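Local coordinates for protein alginase (Pseudoalteromonas, PDB 4Q8K) that probably cleaves the polysaccharide alginate by beta-elimination, as a calcium-binding alginate lyase of polysaccharide lyase family 18, at residues V240-E245 against G256-Y261; S246-S251 against K273-T278; S251-G256 against D327-D332. One frame throughout, in Å; residues are numbered along the deposited sequence.

Contact 1: residues V240-E245 against G256-Y261; sequences VSDTDE and GIFDVY. With CA (calcium ion), chain B.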
ATOM      1  N   VAL A 240      -2.321  -3.885   5.351  1.00 18.57           N
ATOM      2  CA  VAL A 240      -1.870  -4.670   6.485  1.00 17.96           C
ATOM      3  C   VAL A 240      -2.346  -3.892   7.720  1.00 20.18           C
ATOM      4  O   VAL A 240      -1.925  -2.760   7.952  1.00 20.48           O
ATOM      5  CB  VAL A 240      -0.345  -4.851   6.492  1.00 20.08           C
ATOM      6  CG1 VAL A 240       0.094  -5.646   7.713  1.00 20.96           C
ATOM      7  CG2 VAL A 240       0.115  -5.543   5.211  1.00 19.27           C
ATOM      8  N   SER A 241      -3.248  -4.493   8.489  1.00 20.81           N
ATOM      9  CA  SER A 241      -4.131  -3.709   9.352  1.00 22.41           C
ATOM     10  C   SER A 241      -4.482  -4.422  10.653  1.00 23.50           C
ATOM     11  O   SER A 241      -4.896  -5.579  10.639  1.00 21.76           O
ATOM     12  CB  SER A 241      -5.416  -3.386   8.574  1.00 21.68           C
ATOM     13  OG  SER A 241      -6.387  -2.746   9.375  1.00 23.77           O
ATOM     14  N   ASP A 242      -4.357  -3.712  11.773  1.00 20.44           N
ATOM     15  CA  ASP A 242      -4.619  -4.307  13.084  1.00 23.01           C
ATOM     16  C   ASP A 242      -5.774  -3.576  13.761  1.00 22.61           C
ATOM     17  O   ASP A 242      -5.622  -3.060  14.863  1.00 24.67           O
ATOM     18  CB  ASP A 242      -3.350  -4.276  13.955  1.00 23.18           C
ATOM     19  CG  ASP A 242      -3.499  -5.054  15.265  1.00 24.13           C
ATOM     20  OD1 ASP A 242      -4.473  -5.814  15.389  1.00 25.74           O
ATOM     21  OD2 ASP A 242      -2.645  -4.910  16.170  1.00 25.79           O
ATOM     22  N   THR A 243      -6.918  -3.522  13.090  1.00 23.91           N
ATOM     23  CA  THR A 243      -8.069  -2.764  13.586  1.00 26.19           C
ATOM     24  C   THR A 243      -9.271  -3.640  13.902  1.00 26.34           C
ATOM     25  O   THR A 243      -9.247  -4.856  13.700  1.00 27.36           O
ATOM     26  CB  THR A 243      -8.565  -1.724  12.566  1.00 21.39           C
ATOM     27  OG1 THR A 243      -9.280  -2.399  11.522  1.00 24.20           O
ATOM     28  CG2 THR A 243      -7.399  -0.924  11.984  1.00 23.33           C
ATOM     29  N   ASP A 244     -10.336  -2.994  14.369  1.00 24.42           N
ATOM     30  CA  ASP A 244     -11.584  -3.676  14.694  1.00 28.60           C
ATOM     31  C   ASP A 244     -12.554  -3.666  13.519  1.00 29.31           C
ATOM     32  O   ASP A 244     -13.729  -4.001  13.682  1.00 28.15           O
ATOM     33  CB  ASP A 244     -12.257  -3.002  15.899  1.00 32.54           C
ATOM     34  CG  ASP A 244     -12.275  -3.880  17.139  1.00 37.83           C
ATOM     35  OD1 ASP A 244     -11.723  -4.995  17.101  1.00 35.10           O
ATOM     36  OD2 ASP A 244     -12.837  -3.436  18.168  1.00 39.52           O
ATOM     37  N   GLU A 245     -12.087  -3.270  12.334  1.00 26.95           N
ATOM     38  CA  GLU A 245     -12.980  -3.275  11.182  1.00 27.77           C
ATOM     39  C   GLU A 245     -13.427  -4.702  10.944  1.00 24.16           C
ATOM     40  O   GLU A 245     -12.597  -5.608  10.858  1.00 25.16           O
ATOM     41  CB  GLU A 245     -12.315  -2.726   9.921  1.00 24.28           C
ATOM     42  CG  GLU A 245     -13.208  -2.880   8.689  1.00 23.49           C
ATOM     43  CD  GLU A 245     -12.645  -2.233   7.435  1.00 23.11           C
ATOM     44  OE1 GLU A 245     -13.154  -2.561   6.342  1.00 24.25           O
ATOM     45  OE2 GLU A 245     -11.714  -1.396   7.543  1.00 23.49           O
ATOM     46  N   GLY A 256      -1.976  -7.348  17.652  1.00 24.47           N
ATOM     47  CA  GLY A 256      -0.721  -7.768  17.057  1.00 24.71           C
ATOM     48  C   GLY A 256      -0.906  -8.696  15.870  1.00 24.67           C
ATOM     49  O   GLY A 256       0.055  -9.032  15.182  1.00 28.96           O
ATOM     50  N   ILE A 257      -2.140  -9.127  15.640  1.00 26.61           N
ATOM     51  CA  ILE A 257      -2.441  -9.960  14.480  1.00 24.81           C
ATOM     52  C   ILE A 257      -2.983  -9.068  13.376  1.00 22.62           C
ATOM     53  O   ILE A 257      -4.093  -8.559  13.466  1.00 22.08           O
ATOM     54  CB  ILE A 257      -3.463 -11.063  14.809  1.00 25.14           C
ATOM     55  CG1 ILE A 257      -2.921 -11.968  15.919  1.00 30.42           C
ATOM     56  CG2 ILE A 257      -3.792 -11.878  13.558  1.00 25.98           C
ATOM     57  CD1 ILE A 257      -3.883 -13.089  16.318  1.00 29.13           C
ATOM     58  N   PHE A 258      -2.188  -8.861  12.333  1.00 23.18           N
ATOM     59  CA  PHE A 258      -2.592  -7.964  11.270  1.00 22.03           C
ATOM     60  C   PHE A 258      -3.393  -8.715  10.218  1.00 20.43           C
ATOM     61  O   PHE A 258      -2.980  -9.776   9.765  1.00 23.32           O
ATOM     62  CB  PHE A 258      -1.360  -7.327  10.626  1.00 21.58           C
ATOM     63  CG  PHE A 258      -0.546  -6.522  11.584  1.00 19.88           C
ATOM     64  CD1 PHE A 258       0.460  -7.116  12.326  1.00 24.93           C
ATOM     65  CD2 PHE A 258      -0.822  -5.177  11.780  1.00 20.89           C
ATOM     66  CE1 PHE A 258       1.205  -6.371  13.231  1.00 24.69           C
ATOM     67  CE2 PHE A 258      -0.086  -4.423  12.688  1.00 23.96           C
ATOM     68  CZ  PHE A 258       0.929  -5.026  13.416  1.00 23.99           C
ATOM     69  N   ASP A 259      -4.546  -8.164   9.861  1.00 19.60           N
ATOM     70  CA  ASP A 259      -5.299  -8.641   8.714  1.00 20.85           C
ATOM     71  C   ASP A 259      -4.629  -8.128   7.450  1.00 20.69           C
ATOM     72  O   ASP A 259      -4.207  -6.970   7.380  1.00 19.54           O
ATOM     73  CB  ASP A 259      -6.728  -8.119   8.770  1.00 21.20           C
ATOM     74  CG  ASP A 259      -7.524  -8.743   9.896  1.00 23.89           C
ATOM     75  OD1 ASP A 259      -7.719  -9.977   9.863  1.00 24.12           O
ATOM     76  OD2 ASP A 259      -7.933  -8.011  10.815  1.00 24.15           O
ATOM     77  N   VAL A 260      -4.521  -8.994   6.453  1.00 21.94           N
ATOM     78  CA  VAL A 260      -4.041  -8.569   5.153  1.00 21.85           C
ATOM     79  C   VAL A 260      -5.216  -8.741   4.219  1.00 19.60           C
ATOM     80  O   VAL A 260      -5.756  -9.840   4.086  1.00 19.37           O
ATOM     81  CB  VAL A 260      -2.867  -9.424   4.653  1.00 22.38           C
ATOM     82  CG1 VAL A 260      -2.426  -8.950   3.269  1.00 18.69           C
ATOM     83  CG2 VAL A 260      -1.715  -9.392   5.649  1.00 21.49           C
ATOM     84  N   TYR A 261      -5.649  -7.653   3.603  1.00 15.45           N
ATOM     85  CA  TYR A 261      -6.843  -7.700   2.782  1.00 19.69           C
ATOM     86  C   TYR A 261      -6.747  -6.709   1.654  1.00 17.64           C
ATOM     87  O   TYR A 261      -5.854  -5.842   1.631  1.00 18.29           O
ATOM     88  CB  TYR A 261      -8.108  -7.432   3.620  1.00 18.07           C
ATOM     89  CG  TYR A 261      -8.170  -6.076   4.301  1.00 17.55           C
ATOM     90  CD1 TYR A 261      -8.734  -4.974   3.662  1.00 18.14           C
ATOM     91  CD2 TYR A 261      -7.699  -5.916   5.591  1.00 17.55           C
ATOM     92  CE1 TYR A 261      -8.813  -3.745   4.291  1.00 20.35           C
ATOM     93  CE2 TYR A 261      -7.768  -4.679   6.232  1.00 21.85           C
ATOM     94  CZ  TYR A 261      -8.328  -3.608   5.577  1.00 21.16           C
ATOM     95  OH  TYR A 261      -8.388  -2.384   6.214  1.00 21.44           O
TER
HETATM   96 CA    CA B 501      -5.811  -7.704  14.881  1.00 24.73          CA
HETATM   97  O   HOH W   1      -9.204  -1.506   8.917  1.00 23.35           O
HETATM   98  O   HOH W   2      -7.883  -4.738  10.414  1.00 25.34           O
HETATM   99  O   HOH W   3      -7.238  -6.770  13.047  1.00 24.10           O
HETATM  100  O   HOH W   4     -10.477  -0.834   5.147  1.00 20.33           O
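S241 and D259 face one another as an antiparallel hydrogen-bonded pair, joined by the bonds S241 N to D259 O (2.9 Å) and D259 N to S241 O (2.7 Å). Metal binding follows next. D242 divides its carboxylate: OD1 binds the calcium ion at 2.4 Å, beside I257 O, while OD2 accepts from G256 N (2.9 Å) on its syn side but 33° out of the carboxylate plane, and also from G219 N. This double use fixes the rotation of the carboxylate, which chi1 of -172° turns away from the backbone N. Apolar contacts line another side of the strand pair, where V240 CG1 lies 3.7 Å from F258 CB and D242 CB rests near the F258 ring. Waters come last. One water joins S241 OG, T243 OG1, E245 OE2 and Y261 OH; a second accepts from Y261 OH at 2.8 Å and donates to E245 OE2, whose OE1 pairs with R263. A phenylalanine in place of Y261 would probably keep the ring beside S241 CB but leave both waters short of a partner. The calcium ion binds where two antiparallel strands run out into a loop, consistent with this family's beta-sandwich jelly-roll.

Contact 2: residues S246-S251 against K273-T278; sequences SGFNDS and KFALGT. With CA (calcium ion), chain B.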
ATOM      1  N   SER A 246     -14.735  -4.910  10.849  1.00 27.99           N
ATOM      2  CA  SER A 246     -15.261  -6.262  10.688  1.00 28.45           C
ATOM      3  C   SER A 246     -15.109  -6.780   9.256  1.00 26.90           C
ATOM      4  O   SER A 246     -14.929  -6.003   8.318  1.00 26.71           O
ATOM      5  CB  SER A 246     -16.733  -6.328  11.116  1.00 34.15           C
ATOM      6  OG  SER A 246     -17.549  -5.490  10.310  1.00 39.65           O
ATOM      7  N   GLY A 247     -15.183  -8.098   9.102  1.00 27.42           N
ATOM      8  CA  GLY A 247     -15.198  -8.721   7.793  1.00 28.71           C
ATOM      9  C   GLY A 247     -13.935  -9.460   7.395  1.00 26.54           C
ATOM     10  O   GLY A 247     -13.862  -9.980   6.280  1.00 26.55           O
ATOM     11  N   PHE A 248     -12.956  -9.528   8.293  1.00 28.07           N
ATOM     12  CA  PHE A 248     -11.681 -10.176   7.991  1.00 25.86           C
ATOM     13  C   PHE A 248     -11.436 -11.363   8.924  1.00 28.94           C
ATOM     14  O   PHE A 248     -12.254 -11.638   9.803  1.00 29.55           O
ATOM     15  CB  PHE A 248     -10.529  -9.158   8.070  1.00 26.29           C
ATOM     16  CG  PHE A 248     -10.796  -7.878   7.307  1.00 22.85           C
ATOM     17  CD1 PHE A 248     -11.079  -7.914   5.951  1.00 23.51           C
ATOM     18  CD2 PHE A 248     -10.776  -6.646   7.944  1.00 24.59           C
ATOM     19  CE1 PHE A 248     -11.331  -6.754   5.247  1.00 20.66           C
ATOM     20  CE2 PHE A 248     -11.032  -5.478   7.238  1.00 22.42           C
ATOM     21  CZ  PHE A 248     -11.301  -5.532   5.881  1.00 22.54           C
ATOM     22  N   ASN A 249     -10.331 -12.073   8.716  1.00 26.58           N
ATOM     23  CA  ASN A 249     -10.034 -13.281   9.491  1.00 30.69           C
ATOM     24  C   ASN A 249      -9.843 -13.024  10.984  1.00 32.90           C
ATOM     25  O   ASN A 249     -10.235 -13.857  11.810  1.00 33.05           O
ATOM     26  CB  ASN A 249      -8.788 -13.994   8.962  1.00 28.96           C
ATOM     27  CG  ASN A 249      -8.972 -14.563   7.569  1.00 24.38           C
ATOM     28  OD1 ASN A 249     -10.012 -14.387   6.935  1.00 27.94           O
ATOM     29  ND2 ASN A 249      -7.943 -15.236   7.079  1.00 25.69           N
ATOM     30  N   ASP A 250      -9.209 -11.899  11.323  1.00 25.11           N
ATOM     31  CA  ASP A 250      -8.995 -11.533  12.717  1.00 26.05           C
ATOM     32  C   ASP A 250      -9.991 -10.447  13.115  1.00 29.63           C
ATOM     33  O   ASP A 250     -10.910 -10.699  13.898  1.00 31.90           O
ATOM     34  CB  ASP A 250      -7.551 -11.068  12.937  1.00 29.28           C
ATOM     35  CG  ASP A 250      -7.236 -10.790  14.395  1.00 30.25           C
ATOM     36  OD1 ASP A 250      -6.855 -11.736  15.120  1.00 32.09           O
ATOM     37  OD2 ASP A 250      -7.353  -9.624  14.811  1.00 27.69           O
ATOM     38  N   SER A 251      -9.824  -9.254  12.547  1.00 27.40           N
ATOM     39  CA  SER A 251     -10.732  -8.133  12.782  1.00 28.26           C
ATOM     40  C   SER A 251     -10.789  -7.742  14.255  1.00 29.51           C
ATOM     41  O   SER A 251     -11.784  -7.188  14.717  1.00 31.66           O
ATOM     42  CB  SER A 251     -12.142  -8.446  12.261  1.00 29.35           C
ATOM     43  OG  SER A 251     -12.193  -8.417  10.841  1.00 25.78           O
ATOM     44  N   LYS A 273     -14.364  -5.666  -0.628  1.00 18.53           N
ATOM     45  CA  LYS A 273     -13.229  -6.049   0.198  1.00 17.38           C
ATOM     46  C   LYS A 273     -13.142  -7.554   0.376  1.00 21.21           C
ATOM     47  O   LYS A 273     -14.159  -8.262   0.299  1.00 24.45           O
ATOM     48  CB  LYS A 273     -13.291  -5.345   1.550  1.00 22.30           C
ATOM     49  CG  LYS A 273     -14.353  -5.883   2.510  1.00 21.24           C
ATOM     50  CD  LYS A 273     -14.502  -4.899   3.677  1.00 22.62           C
ATOM     51  CE  LYS A 273     -14.960  -5.562   4.965  1.00 27.71           C
ATOM     52  NZ  LYS A 273     -15.206  -4.527   6.028  1.00 27.24           N
ATOM     53  N   PHE A 274     -11.924  -8.038   0.592  1.00 20.18           N
ATOM     54  CA  PHE A 274     -11.663  -9.470   0.629  1.00 21.58           C
ATOM     55  C   PHE A 274     -10.461  -9.773   1.504  1.00 19.99           C
ATOM     56  O   PHE A 274      -9.381  -9.220   1.298  1.00 19.17           O
ATOM     57  CB  PHE A 274     -11.397  -9.972  -0.788  1.00 19.37           C
ATOM     58  CG  PHE A 274     -11.549 -11.460  -0.948  1.00 25.93           C
ATOM     59  CD1 PHE A 274     -10.491 -12.312  -0.682  1.00 26.20           C
ATOM     60  CD2 PHE A 274     -12.745 -11.999  -1.399  1.00 27.74           C
ATOM     61  CE1 PHE A 274     -10.627 -13.689  -0.851  1.00 23.73           C
ATOM     62  CE2 PHE A 274     -12.887 -13.381  -1.565  1.00 30.61           C
ATOM     63  CZ  PHE A 274     -11.820 -14.224  -1.291  1.00 27.67           C
ATOM     64  N   ALA A 275     -10.645 -10.661   2.476  1.00 19.17           N
ATOM     65  CA  ALA A 275      -9.551 -11.056   3.353  1.00 22.57           C
ATOM     66  C   ALA A 275      -8.609 -12.060   2.684  1.00 21.55           C
ATOM     67  O   ALA A 275      -9.052 -13.079   2.149  1.00 21.89           O
ATOM     68  CB  ALA A 275     -10.090 -11.617   4.675  1.00 22.99           C
ATOM     69  N   LEU A 276      -7.310 -11.770   2.736  1.00 20.54           N
ATOM     70  CA  LEU A 276      -6.305 -12.646   2.138  1.00 19.04           C
ATOM     71  C   LEU A 276      -5.585 -13.498   3.176  1.00 20.51           C
ATOM     72  O   LEU A 276      -5.281 -14.654   2.937  1.00 20.99           O
ATOM     73  CB  LEU A 276      -5.301 -11.808   1.330  1.00 20.61           C
ATOM     74  CG  LEU A 276      -5.996 -11.029   0.204  1.00 19.50           C
ATOM     75  CD1 LEU A 276      -5.091  -9.934  -0.349  1.00 24.28           C
ATOM     76  CD2 LEU A 276      -6.487 -11.979  -0.907  1.00 24.02           C
ATOM     77  N   GLY A 277      -5.297 -12.926   4.337  1.00 21.84           N
ATOM     78  CA  GLY A 277      -4.608 -13.676   5.368  1.00 21.06           C
ATOM     79  C   GLY A 277      -4.418 -12.861   6.625  1.00 23.64           C
ATOM     80  O   GLY A 277      -4.979 -11.777   6.749  1.00 20.82           O
ATOM     81  N   THR A 278      -3.640 -13.410   7.554  1.00 22.09           N
ATOM     82  CA  THR A 278      -3.216 -12.701   8.757  1.00 24.25           C
ATOM     83  C   THR A 278      -1.736 -12.965   9.005  1.00 24.70           C
ATOM     84  O   THR A 278      -1.184 -13.952   8.526  1.00 21.79           O
ATOM     85  CB  THR A 278      -4.001 -13.158  10.008  1.00 24.54           C
ATOM     86  OG1 THR A 278      -3.820 -14.569  10.195  1.00 27.87           O
ATOM     87  CG2 THR A 278      -5.482 -12.845   9.873  1.00 22.06           C
TER
HETATM   88 CA    CA B 501      -5.811  -7.704  14.881  1.00 24.73          CA
HETATM   89  O   HOH W   5     -17.061  -3.081   8.102  1.00 49.22           O
HETATM   90  O   HOH W   6      -7.818 -11.188   7.333  1.00 25.30           O
HETATM   91  O   HOH W   7      -5.803 -16.040   8.920  1.00 33.13           O
HETATM   92  O   HOH W   8      -7.768 -16.522   4.354  1.00 34.24           O
HETATM   93  O   HOH W   3      -7.238  -6.770  13.047  1.00 24.10           O
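K273 NZ is gripped from several quarters: it donates to S246 O at 2.7 Å, nearly in line with the carbonyl bond (164° at the oxygen), forms a salt bridge with E245 OE1 and meets a water weakly. The lysine leaves its backbone with CG between the backbone N and the carbonyl carbon (chi1 74°) and then runs extended, crossing the F248 side chain at about a right angle, with CE 3.8 Å from F248 CZ. The same phenyl group receives A275 CB at its edge, 4.0 Å from F248 CD1, and stacks with Y261, so strand residues meet it from more than one direction. F248 N in turn donates to S251 OG, a bond within the loop between residues three apart. Farther along, N249 CB packs on T278 CG2 at 3.6 Å, and its OD1 touches A275 CB. Water carries the polar traffic here: one molecule accepts from N249 N and donates to G277 O, and another bridges N249 ND2 and T278 OG1. D250 OD2 then reaches the calcium ion at 2.5 Å. On the strand, L276 and G277 both face V260 in a classic beta bulge, and the contact as a whole is a metal-binding loop laid over a bulged strand.

Contact 3: residues S251-G256 against D327-D332; sequences SVANNG and DPYTLD. With CA (calcium ion), chain B.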
ATOM      1  N   SER A 251      -9.824  -9.254  12.547  1.00 27.40           N
ATOM      2  CA  SER A 251     -10.732  -8.133  12.782  1.00 28.26           C
ATOM      3  C   SER A 251     -10.789  -7.742  14.255  1.00 29.51           C
ATOM      4  O   SER A 251     -11.784  -7.188  14.717  1.00 31.66           O
ATOM      5  CB  SER A 251     -12.142  -8.446  12.261  1.00 29.35           C
ATOM      6  OG  SER A 251     -12.193  -8.417  10.841  1.00 25.78           O
ATOM      7  N   VAL A 252      -9.720  -8.031  14.989  1.00 26.09           N
ATOM      8  CA  VAL A 252      -9.642  -7.631  16.384  1.00 28.64           C
ATOM      9  C   VAL A 252      -8.614  -6.519  16.556  1.00 26.13           C
ATOM     10  O   VAL A 252      -7.437  -6.712  16.303  1.00 27.39           O
ATOM     11  CB  VAL A 252      -9.270  -8.816  17.294  1.00 30.28           C
ATOM     12  CG1 VAL A 252      -9.055  -8.337  18.716  1.00 31.51           C
ATOM     13  CG2 VAL A 252     -10.357  -9.895  17.241  1.00 32.13           C
ATOM     14  N   ALA A 253      -9.060  -5.355  17.004  1.00 28.23           N
ATOM     15  CA  ALA A 253      -8.170  -4.203  17.120  1.00 25.68           C
ATOM     16  C   ALA A 253      -7.007  -4.428  18.075  1.00 28.00           C
ATOM     17  O   ALA A 253      -7.180  -4.967  19.169  1.00 28.33           O
ATOM     18  CB  ALA A 253      -8.958  -2.961  17.537  1.00 28.26           C
ATOM     19  N   ASN A 254      -5.817  -4.014  17.649  1.00 27.60           N
ATOM     20  CA  ASN A 254      -4.698  -3.827  18.564  1.00 30.01           C
ATOM     21  C   ASN A 254      -4.212  -5.096  19.276  1.00 31.09           C
ATOM     22  O   ASN A 254      -3.753  -5.021  20.418  1.00 29.76           O
ATOM     23  CB  ASN A 254      -5.076  -2.759  19.606  1.00 29.44           C
ATOM     24  CG  ASN A 254      -3.867  -2.121  20.267  1.00 29.97           C
ATOM     25  OD1 ASN A 254      -2.819  -1.950  19.645  1.00 28.39           O
ATOM     26  ND2 ASN A 254      -4.010  -1.760  21.548  1.00 29.13           N
ATOM     27  N   ASN A 255      -4.295  -6.251  18.611  1.00 26.66           N
ATOM     28  CA  ASN A 255      -3.836  -7.501  19.221  1.00 30.05           C
ATOM     29  C   ASN A 255      -2.582  -8.092  18.575  1.00 29.25           C
ATOM     30  O   ASN A 255      -2.168  -9.201  18.910  1.00 30.05           O
ATOM     31  CB  ASN A 255      -4.951  -8.547  19.267  1.00 30.84           C
ATOM     32  CG  ASN A 255      -5.218  -9.168  17.918  1.00 29.43           C
ATOM     33  OD1 ASN A 255      -4.832  -8.614  16.901  1.00 29.02           O
ATOM     34  ND2 ASN A 255      -5.873 -10.326  17.902  1.00 31.05           N
ATOM     35  N   GLY A 256      -1.976  -7.348  17.652  1.00 24.47           N
ATOM     36  CA  GLY A 256      -0.721  -7.768  17.057  1.00 24.71           C
ATOM     37  C   GLY A 256      -0.906  -8.696  15.870  1.00 24.67           C
ATOM     38  O   GLY A 256       0.055  -9.032  15.182  1.00 28.96           O
ATOM     39  N   ASP A 327      -7.418   5.510  14.545  1.00 25.48           N
ATOM     40  CA  ASP A 327      -7.571   4.745  15.775  1.00 27.06           C
ATOM     41  C   ASP A 327      -8.029   3.341  15.379  1.00 25.21           C
ATOM     42  O   ASP A 327      -8.981   3.206  14.626  1.00 26.86           O
ATOM     43  CB  ASP A 327      -8.632   5.397  16.656  1.00 30.57           C
ATOM     44  CG  ASP A 327      -8.634   4.851  18.070  1.00 35.39           C
ATOM     45  OD1 ASP A 327      -8.931   3.646  18.249  1.00 31.39           O
ATOM     46  OD2 ASP A 327      -8.333   5.635  19.005  1.00 39.54           O
ATOM     47  N   PRO A 328      -7.345   2.297  15.873  1.00 28.12           N
ATOM     48  CA  PRO A 328      -7.716   0.934  15.461  1.00 26.26           C
ATOM     49  C   PRO A 328      -9.010   0.433  16.108  1.00 29.48           C
ATOM     50  O   PRO A 328      -9.647  -0.467  15.560  1.00 30.60           O
ATOM     51  CB  PRO A 328      -6.522   0.094  15.926  1.00 27.65           C
ATOM     52  CG  PRO A 328      -5.972   0.861  17.095  1.00 30.25           C
ATOM     53  CD  PRO A 328      -6.141   2.309  16.715  1.00 27.60           C
ATOM     54  N   TYR A 329      -9.398   1.020  17.241  1.00 29.47           N
ATOM     55  CA  TYR A 329     -10.633   0.648  17.929  1.00 30.50           C
ATOM     56  C   TYR A 329     -11.869   1.300  17.328  1.00 31.31           C
ATOM     57  O   TYR A 329     -12.879   0.636  17.103  1.00 35.22           O
ATOM     58  CB  TYR A 329     -10.560   1.012  19.419  1.00 29.07           C
ATOM     59  CG  TYR A 329      -9.555   0.187  20.182  1.00 28.41           C
ATOM     60  CD1 TYR A 329      -9.878  -1.087  20.620  1.00 31.90           C
ATOM     61  CD2 TYR A 329      -8.285   0.674  20.453  1.00 28.77           C
ATOM     62  CE1 TYR A 329      -8.962  -1.854  21.315  1.00 31.56           C
ATOM     63  CE2 TYR A 329      -7.361  -0.091  21.148  1.00 29.24           C
ATOM     64  CZ  TYR A 329      -7.710  -1.354  21.576  1.00 27.88           C
ATOM     65  OH  TYR A 329      -6.807  -2.134  22.265  1.00 33.23           O
ATOM     66  N   THR A 330     -11.786   2.602  17.079  1.00 28.14           N
ATOM     67  CA  THR A 330     -12.943   3.388  16.658  1.00 29.70           C
ATOM     68  C   THR A 330     -12.949   3.671  15.159  1.00 27.32           C
ATOM     69  O   THR A 330     -13.952   4.119  14.606  1.00 29.04           O
ATOM     70  CB  THR A 330     -12.981   4.741  17.381  1.00 34.04           C
ATOM     71  OG1 THR A 330     -11.867   5.535  16.963  1.00 29.38           O
ATOM     72  CG2 THR A 330     -12.926   4.543  18.890  1.00 33.96           C
ATOM     73  N   LEU A 331     -11.813   3.481  14.522  1.00 29.50           N
ATOM     74  CA  LEU A 331     -11.657   3.802  13.117  1.00 27.99           C
ATOM     75  C   LEU A 331     -11.751   5.271  12.813  1.00 28.62           C
ATOM     76  O   LEU A 331     -11.864   5.640  11.681  1.00 32.19           O
ATOM     77  CB  LEU A 331     -12.703   3.072  12.282  1.00 29.31           C
ATOM     78  CG  LEU A 331     -12.689   1.561  12.390  1.00 27.51           C
ATOM     79  CD1 LEU A 331     -13.728   0.937  11.478  1.00 37.00           C
ATOM     80  CD2 LEU A 331     -11.329   1.000  12.100  1.00 29.78           C
ATOM     81  N   ASP A 332     -11.724   6.103  13.837  1.00 32.07           N
ATOM     82  CA  ASP A 332     -11.687   7.526  13.604  1.00 34.66           C
ATOM     83  C   ASP A 332     -10.331   7.946  13.086  1.00 30.51           C
ATOM     84  O   ASP A 332      -9.331   7.462  13.509  1.00 31.65           O
ATOM     85  CB  ASP A 332     -11.990   8.289  14.862  1.00 38.09           C
ATOM     86  CG  ASP A 332     -13.446   8.494  15.068  1.00 42.25           C
ATOM     87  OD1 ASP A 332     -14.277   8.227  14.167  1.00 51.46           O
ATOM     88  OD2 ASP A 332     -13.762   8.926  16.157  1.00 45.97           O
TER
HETATM   89 CA    CA B 501      -5.811  -7.704  14.881  1.00 24.73          CA
HETATM   90  O   HOH W   3      -7.238  -6.770  13.047  1.00 24.10           O
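A253 sets its lone methyl over one face of the Y329 ring, a CH-pi contact in which CB stands 4.1 Å from the ring centroid and 27° off the ring normal. The methyl is hemmed in further by the neighbouring proline, lying 3.3 Å from P328 O and 4.2 Å from P328 CB. Y329 can lay its ring there because its CG stands anti to the carbonyl carbon (chi1 -68°), which folds the ring back over the loop. N254 comes at the far end of the ring, its CB 3.2 Å from Y329 OH. Two turns shape the opposing partners. V252 to N255 form a type II turn whose third residue, N254, has the positive phi (63°) such turns require. On the other side D327 OD1 accepts from Y329 N at 2.9 Å (an Asx turn) and also from T330 N, which together make an Asx motif that holds the start of 327-332 compact; T330 OG1 then receives D332 N in an ST turn. D244, earlier in the same loop as 251-256, ties the two segments together: its OD1 accepts from A253 N, and it shares a backbone bond with P328. The turn also delivers V252 O and N255 OD1 to the calcium ion, each at 2.4 Å, making this a calcium-binding loop packed through A253 and N254 against the loop 327-332.

One calcium ion draws the three contacts together: contact 1 supplies D242 and I257, contact 2 D250, and contact 3 V252 and N255, with one shared water as sixth ligand. The chain from 240 to 261 thus wraps the ion, and its loop passes through every contact. The centres of contacts 1 and 2 lie about 7 Å apart, joined through the sheet by V260 O to L276 N at 2.8 Å, probably a hydrogen bond. Contacts 1 and 3, about 8 Å between centres, share G256 and meet where E245 O lies 2.8 Å from S251 OG, probably hydrogen-bonded. Contacts 2 and 3 are about 13 Å apart, yet share S251.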